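Leucine aminopeptidase (Legionella pneumophila, PDB 5GNE) probably removes amino-terminal residues from peptides as a zinc-dependent aminopeptidase of the M28 metallopeptidase family. Local coordinates at residues I96-Q101 / F368-G373; K179-E184 / N223-R228. One frame throughout, in Å; residues are numbered along the deposited sequence.

Contact 1: I96-Q101 / F368-G373; sequences INHEAQ and FIVELG
Glu-371, near the C-terminal end of helix 355-373, reaches across to the loop that leads into helix 99-106 and receives two successive backbone N-H groups with its carboxylate. The helix belongs to the M28 peptidase fold, in which helices flank a mixed beta-sheet; here it lies between strand 185-191, which touches Phe-368 and Leu-372, and the 96-101 segment, which meets Val-370 and Glu-371. CB of Glu-371 does not point at the loop; CG is anti to the carbonyl carbon (chi1 -61°), and the chain then bends at chi2 (-73°), which brings CD to the loop. CD itself packs 3.3 Å from His-98 CB. Beyond it the two oxygens divide the work. OE1 takes the N-H of Asn-97 in a nearly straight bond, N to OE1 3.0 Å, approached from above the carboxylate plane rather than within it. OE2 accepts from His-98 N, also at 3.0 Å, through its syn lone pair, although this bond is more bent (140° at the hydrogen). A further hydrogen bond joins OE2 to Tyr-301 OH of helix 288-302, so the carboxylate is fixed by three partners and ties the loop to two helices. His-98 is the N-cap residue of helix 99-106; a carboxylate beside this helix start would probably be stabilised by the helix dipole. Ile-96 crosses the glutamate at about a right angle, its CG2 lying 3.6 Å from Glu-371 OE2. At the preceding residue of helix 355-373 the contact turns apolar: CB of Val-370 points at the 96-101 segment, and its CG1 lies 3.7 Å from His-98 CB, at the start of helix 99-106, and 4.0 Å from Gln-101 CB, within it.

Contact 2: K179-E184 / N223-R228; sequences KDKPGE and NFELNR. With SO4 (sulfate ion), chain E.
Lys-181 and Arg-228 each reach over to the opposite loop of the contact, one toward Glu-225 and the other toward Glu-184. The Lys-181 ammonium forms a salt bridge from NZ to Glu-225 OE1 (2.9 Å), using the anti lone pair of that oxygen, and donates a second hydrogen bond from NZ to Leu-226 O (2.7 Å). The bend at chi2 (-70°) lays its chain along the 225-228 backbone, with CB 3.6 Å from Arg-228 C. At the other end, Arg-228 NH1 donates to Glu-184 O at 2.8 Å, on an in-plane carbonyl lone pair; the bond is bent (137° at the hydrogen), the oxygen tilted from the guanidinium plane. A sulfate ion, probably from the crystallisation liquor, lies at the guanidinium edge: NH1 gives a nearly straight bond to O3, NH2 binds O2, and Glu-184 N also donates to O3 (2.7 Å).

Farther out, weak hydrogen bonds from Arg-228 NE to Leu-372 O and Asn-375 OD1 help hold the guanidinium. The two loops precede strands 185-191 and 230-235, parallel neighbours in the sheet interior. With an arginine edge and a backbone N-H converging on one oxygen, this corner forms a small anion site; the Glu-184 carboxylate lies close by, so the sulfate probably offsets only part of the positive charge of Arg-228 and nearby Lys-260.

Overall arrangement
The centres of both contacts are about 22 Å from the centre of the chain, away from the two zinc ions, and about 13 Å apart; both contacts are partly buried. Contact 2 is nested in the long chain loop closed by contact 1. Helix 355-373 connects them: Gly-373 O probably accepts from Asn-227 N, and Ile-369 packs on Leu-226; from helix 99-106, Gln-101 touches Phe-224. Their chemistry runs in opposite senses. In contact 1 a buried carboxylate on a helix accepts backbone N-H groups of the loop entering helix 99-106, beside one valine; in contact 2 cationic side chains donate to carbonyls, a carboxylate and a sulfate, joining more exposed loops ahead of sheet strands.

Contact 1: I96-Q101 / F368-G373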
loop_
_atom_site.group_PDB
_atom_site.type_symbol
_atom_site.label_atom_id
_atom_site.label_comp_id
_atom_site.label_asym_id
_atom_site.label_seq_id
_atom_site.Cartn_x
_atom_site.Cartn_y
_atom_site.Cartn_z
ATOM N N ILE A 96 -13.694 8.395 19.034
ATOM C CA ILE A 96 -12.316 8.552 19.511
ATOM C C ILE A 96 -12.290 8.706 21.065
ATOM O O ILE A 96 -12.540 9.780 21.586
ATOM C CB ILE A 96 -11.660 9.746 18.818
ATOM C CG1 ILE A 96 -11.608 9.502 17.309
ATOM C CG2 ILE A 96 -10.258 9.951 19.316
ATOM C CD1 ILE A 96 -11.074 10.682 16.514
ATOM N N ASN A 97 -12.007 7.634 21.799
ATOM C CA ASN A 97 -12.333 7.582 23.234
ATOM C C ASN A 97 -11.313 6.826 24.100
ATOM O O ASN A 97 -11.627 6.348 25.198
ATOM C CB ASN A 97 -13.734 6.963 23.363
ATOM C CG ASN A 97 -13.863 5.688 22.565
ATOM O OD1 ASN A 97 -12.914 5.256 21.889
ATOM N ND2 ASN A 97 -15.051 5.129 22.557
ATOM N N HIS A 98 -10.135 6.661 23.531
ATOM C CA HIS A 98 -9.048 5.839 24.021
ATOM C C HIS A 98 -7.732 6.588 24.200
ATOM O O HIS A 98 -6.648 6.027 23.945
ATOM C CB HIS A 98 -8.984 4.710 22.981
ATOM C CG HIS A 98 -10.186 3.830 23.039
ATOM N ND1 HIS A 98 -10.207 2.551 22.562
ATOM C CD2 HIS A 98 -11.245 3.900 23.888
ATOM C CE1 HIS A 98 -11.352 1.982 22.863
ATOM N NE2 HIS A 98 -11.960 2.754 23.754
ATOM N N GLU A 99 -7.794 7.806 24.730
ATOM C CA GLU A 99 -6.624 8.675 24.781
ATOM C C GLU A 99 -5.488 8.073 25.611
ATOM O O GLU A 99 -4.320 8.157 25.223
ATOM C CB GLU A 99 -6.986 10.059 25.341
ATOM C CG GLU A 99 -5.737 10.917 25.633
ATOM C CD GLU A 99 -6.021 12.412 25.791
ATOM O OE1 GLU A 99 -7.107 12.884 25.367
ATOM O OE2 GLU A 99 -5.111 13.125 26.275
ATOM N N ALA A 100 -5.810 7.436 26.735
ATOM C CA ALA A 100 -4.750 6.875 27.578
ATOM C C ALA A 100 -3.991 5.809 26.824
ATOM O O ALA A 100 -2.759 5.793 26.835
ATOM C CB ALA A 100 -5.314 6.316 28.837
ATOM N N GLN A 101 -4.723 4.918 26.161
ATOM C CA GLN A 101 -4.067 3.844 25.433
ATOM C C GLN A 101 -3.234 4.369 24.268
ATOM O O GLN A 101 -2.100 3.932 24.063
ATOM C CB GLN A 101 -5.088 2.814 24.943
ATOM C CG GLN A 101 -5.786 2.025 26.067
ATOM C CD GLN A 101 -7.026 2.687 26.632
ATOM O OE1 GLN A 101 -7.205 3.908 26.569
ATOM N NE2 GLN A 101 -7.888 1.871 27.213
ATOM N N PHE A 368 -4.934 5.040 14.836
ATOM C CA PHE A 368 -5.824 4.303 13.954
ATOM C C PHE A 368 -6.119 2.909 14.509
ATOM O O PHE A 368 -7.270 2.529 14.695
ATOM C CB PHE A 368 -5.183 4.238 12.575
ATOM C CG PHE A 368 -6.076 3.715 11.496
ATOM C CD1 PHE A 368 -7.030 4.529 10.901
ATOM C CD2 PHE A 368 -5.893 2.426 11.008
ATOM C CE1 PHE A 368 -7.830 4.033 9.863
ATOM C CE2 PHE A 368 -6.677 1.929 9.989
ATOM C CZ PHE A 368 -7.644 2.737 9.408
ATOM N N ILE A 369 -5.061 2.166 14.806
ATOM C CA ILE A 369 -5.194 0.826 15.345
ATOM C C ILE A 369 -5.899 0.802 16.710
ATOM O O ILE A 369 -6.736 -0.051 16.966
ATOM C CB ILE A 369 -3.830 0.153 15.464
ATOM C CG1 ILE A 369 -3.302 -0.230 14.083
ATOM C CG2 ILE A 369 -3.919 -1.109 16.283
ATOM C CD1 ILE A 369 -1.930 -0.815 14.163
ATOM N N VAL A 370 -5.595 1.747 17.589
ATOM C CA VAL A 370 -6.218 1.725 18.913
ATOM C C VAL A 370 -7.689 2.109 18.823
ATOM O O VAL A 370 -8.558 1.430 19.376
ATOM C CB VAL A 370 -5.500 2.668 19.914
ATOM C CG1 VAL A 370 -6.316 2.832 21.184
ATOM C CG2 VAL A 370 -4.127 2.124 20.252
ATOM N N GLU A 371 -7.993 3.215 18.164
ATOM C CA GLU A 371 -9.367 3.669 18.204
ATOM C C GLU A 371 -10.318 2.760 17.410
ATOM O O GLU A 371 -11.490 2.621 17.784
ATOM C CB GLU A 371 -9.460 5.113 17.760
ATOM C CG GLU A 371 -8.645 6.032 18.676
ATOM C CD GLU A 371 -9.286 6.248 20.039
ATOM O OE1 GLU A 371 -10.354 5.671 20.303
ATOM O OE2 GLU A 371 -8.743 7.020 20.854
ATOM N N LEU A 372 -9.828 2.126 16.348
ATOM C CA LEU A 372 -10.629 1.093 15.683
ATOM C C LEU A 372 -10.556 -0.254 16.430
ATOM O O LEU A 372 -11.561 -0.970 16.551
ATOM C CB LEU A 372 -10.173 0.924 14.239
ATOM C CG LEU A 372 -10.567 2.042 13.272
ATOM C CD1 LEU A 372 -9.965 1.806 11.914
ATOM C CD2 LEU A 372 -12.070 2.067 13.141
ATOM N N GLY A 373 -9.361 -0.586 16.925
ATOM C CA GLY A 373 -9.074 -1.864 17.561
ATOM C C GLY A 373 -9.825 -2.111 18.857
ATOM O O GLY A 373 -10.083 -3.249 19.233
#

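Contact 2: K179-E184 / N223-R228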
loop_
_atom_site.group_PDB
_atom_site.type_symbol
_atom_site.label_atom_id
_atom_site.label_comp_id
_atom_site.label_asym_id
_atom_site.label_seq_id
_atom_site.Cartn_x
_atom_site.Cartn_y
_atom_site.Cartn_z
ATOM N N LYS A 179 -5.190 -13.479 15.610
ATOM C CA LYS A 179 -5.889 -14.318 14.620
ATOM C C LYS A 179 -7.242 -14.803 15.142
ATOM O O LYS A 179 -8.137 -15.111 14.367
ATOM C CB LYS A 179 -5.029 -15.506 14.181
ATOM C CG LYS A 179 -4.731 -16.510 15.271
ATOM C CD LYS A 179 -4.105 -17.757 14.675
ATOM C CE LYS A 179 -4.189 -18.941 15.624
ATOM N NZ LYS A 179 -3.528 -20.118 15.021
ATOM N N ASP A 180 -7.359 -14.959 16.453
ATOM C CA ASP A 180 -8.570 -15.530 17.043
ATOM C C ASP A 180 -9.536 -14.459 17.531
ATOM O O ASP A 180 -10.575 -14.788 18.089
ATOM C CB ASP A 180 -8.242 -16.478 18.201
ATOM C CG ASP A 180 -7.369 -17.644 17.778
ATOM O OD1 ASP A 180 -7.696 -18.302 16.767
ATOM O OD2 ASP A 180 -6.385 -17.934 18.494
ATOM N N LYS A 181 -9.206 -13.184 17.343
ATOM C CA LYS A 181 -10.091 -12.124 17.812
ATOM C C LYS A 181 -11.369 -12.086 16.966
ATOM O O LYS A 181 -11.354 -12.423 15.774
ATOM C CB LYS A 181 -9.404 -10.743 17.746
ATOM C CG LYS A 181 -8.247 -10.539 18.710
ATOM C CD LYS A 181 -8.752 -10.462 20.131
ATOM C CE LYS A 181 -7.615 -10.481 21.139
ATOM N NZ LYS A 181 -8.020 -9.745 22.396
ATOM N N PRO A 182 -12.494 -11.723 17.597
ATOM C CA PRO A 182 -13.784 -11.661 16.894
ATOM C C PRO A 182 -13.919 -10.387 16.060
ATOM O O PRO A 182 -13.368 -9.359 16.432
ATOM C CB PRO A 182 -14.804 -11.634 18.033
ATOM C CG PRO A 182 -14.045 -10.961 19.169
ATOM C CD PRO A 182 -12.639 -11.505 19.047
ATOM N N GLY A 183 -14.685 -10.426 14.980
ATOM C CA GLY A 183 -14.986 -9.187 14.292
ATOM C C GLY A 183 -14.255 -8.885 13.004
ATOM O O GLY A 183 -13.409 -9.648 12.521
ATOM N N GLU A 184 -14.554 -7.720 12.459
ATOM C CA GLU A 184 -13.950 -7.343 11.206
ATOM C C GLU A 184 -12.561 -6.832 11.499
ATOM O O GLU A 184 -12.307 -6.167 12.500
ATOM C CB GLU A 184 -14.766 -6.272 10.494
ATOM C CG GLU A 184 -16.206 -6.641 10.188
ATOM C CD GLU A 184 -16.983 -5.462 9.645
ATOM O OE1 GLU A 184 -17.232 -5.432 8.422
ATOM O OE2 GLU A 184 -17.341 -4.563 10.440
ATOM N N ASN A 223 0.613 -3.349 26.417
ATOM C CA ASN A 223 0.118 -3.988 27.643
ATOM C C ASN A 223 -1.356 -4.390 27.514
ATOM O O ASN A 223 -1.900 -5.073 28.377
ATOM C CB ASN A 223 0.307 -3.073 28.857
ATOM C CG ASN A 223 1.643 -3.288 29.545
ATOM O OD1 ASN A 223 2.525 -2.427 29.503
ATOM N ND2 ASN A 223 1.798 -4.445 30.188
ATOM N N PHE A 224 -2.009 -3.909 26.465
ATOM C CA PHE A 224 -3.386 -4.284 26.186
ATOM C C PHE A 224 -3.468 -4.994 24.831
ATOM O O PHE A 224 -2.625 -4.826 23.948
ATOM C CB PHE A 224 -4.327 -3.073 26.240
ATOM C CG PHE A 224 -3.927 -1.942 25.321
ATOM C CD1 PHE A 224 -4.341 -1.922 23.991
ATOM C CD2 PHE A 224 -3.122 -0.907 25.787
ATOM C CE1 PHE A 224 -3.967 -0.898 23.155
ATOM C CE2 PHE A 224 -2.754 0.123 24.954
ATOM C CZ PHE A 224 -3.177 0.124 23.638
ATOM N N GLU A 225 -4.463 -5.847 24.707
ATOM C CA GLU A 225 -4.726 -6.551 23.472
ATOM C C GLU A 225 -5.756 -5.752 22.680
ATOM O O GLU A 225 -6.360 -4.820 23.207
ATOM C CB GLU A 225 -5.206 -7.962 23.755
ATOM C CG GLU A 225 -4.085 -8.861 24.230
ATOM C CD GLU A 225 -4.272 -10.283 23.780
ATOM O OE1 GLU A 225 -5.362 -10.591 23.263
ATOM O OE2 GLU A 225 -3.340 -11.090 23.925
ATOM N N LEU A 226 -5.918 -6.070 21.406
ATOM C CA LEU A 226 -6.966 -5.418 20.629
ATOM C C LEU A 226 -8.156 -6.356 20.586
ATOM O O LEU A 226 -8.000 -7.544 20.817
ATOM C CB LEU A 226 -6.454 -5.116 19.238
ATOM C CG LEU A 226 -5.509 -3.919 19.384
ATOM C CD1 LEU A 226 -4.669 -3.807 18.161
ATOM C CD2 LEU A 226 -6.259 -2.617 19.634
ATOM N N ASN A 227 -9.341 -5.840 20.279
ATOM C CA ASN A 227 -10.504 -6.695 20.154
ATOM C C ASN A 227 -10.792 -7.157 18.728
ATOM O O ASN A 227 -11.813 -7.792 18.482
ATOM C CB ASN A 227 -11.734 -5.976 20.710
ATOM C CG ASN A 227 -11.630 -5.686 22.193
ATOM O OD1 ASN A 227 -11.010 -6.436 22.952
ATOM N ND2 ASN A 227 -12.256 -4.607 22.622
ATOM N N ARG A 228 -9.883 -6.856 17.802
ATOM C CA ARG A 228 -10.028 -7.241 16.397
ATOM C C ARG A 228 -8.686 -7.758 15.946
ATOM O O ARG A 228 -7.676 -7.291 16.450
ATOM C CB ARG A 228 -10.378 -6.048 15.520
ATOM C CG ARG A 228 -11.410 -5.141 16.089
ATOM C CD ARG A 228 -11.676 -3.943 15.166
ATOM N NE ARG A 228 -13.017 -3.462 15.466
ATOM C CZ ARG A 228 -14.129 -4.109 15.145
ATOM N NH1 ARG A 228 -14.077 -5.242 14.467
ATOM N NH2 ARG A 228 -15.288 -3.604 15.485
HETATM S S SO4 E . -17.767 -5.859 14.235
HETATM O O1 SO4 E . -17.709 -6.130 15.673
HETATM O O2 SO4 E . -17.694 -4.417 13.977
HETATM O O3 SO4 E . -16.665 -6.539 13.567
HETATM O O4 SO4 E . -19.023 -6.389 13.711
#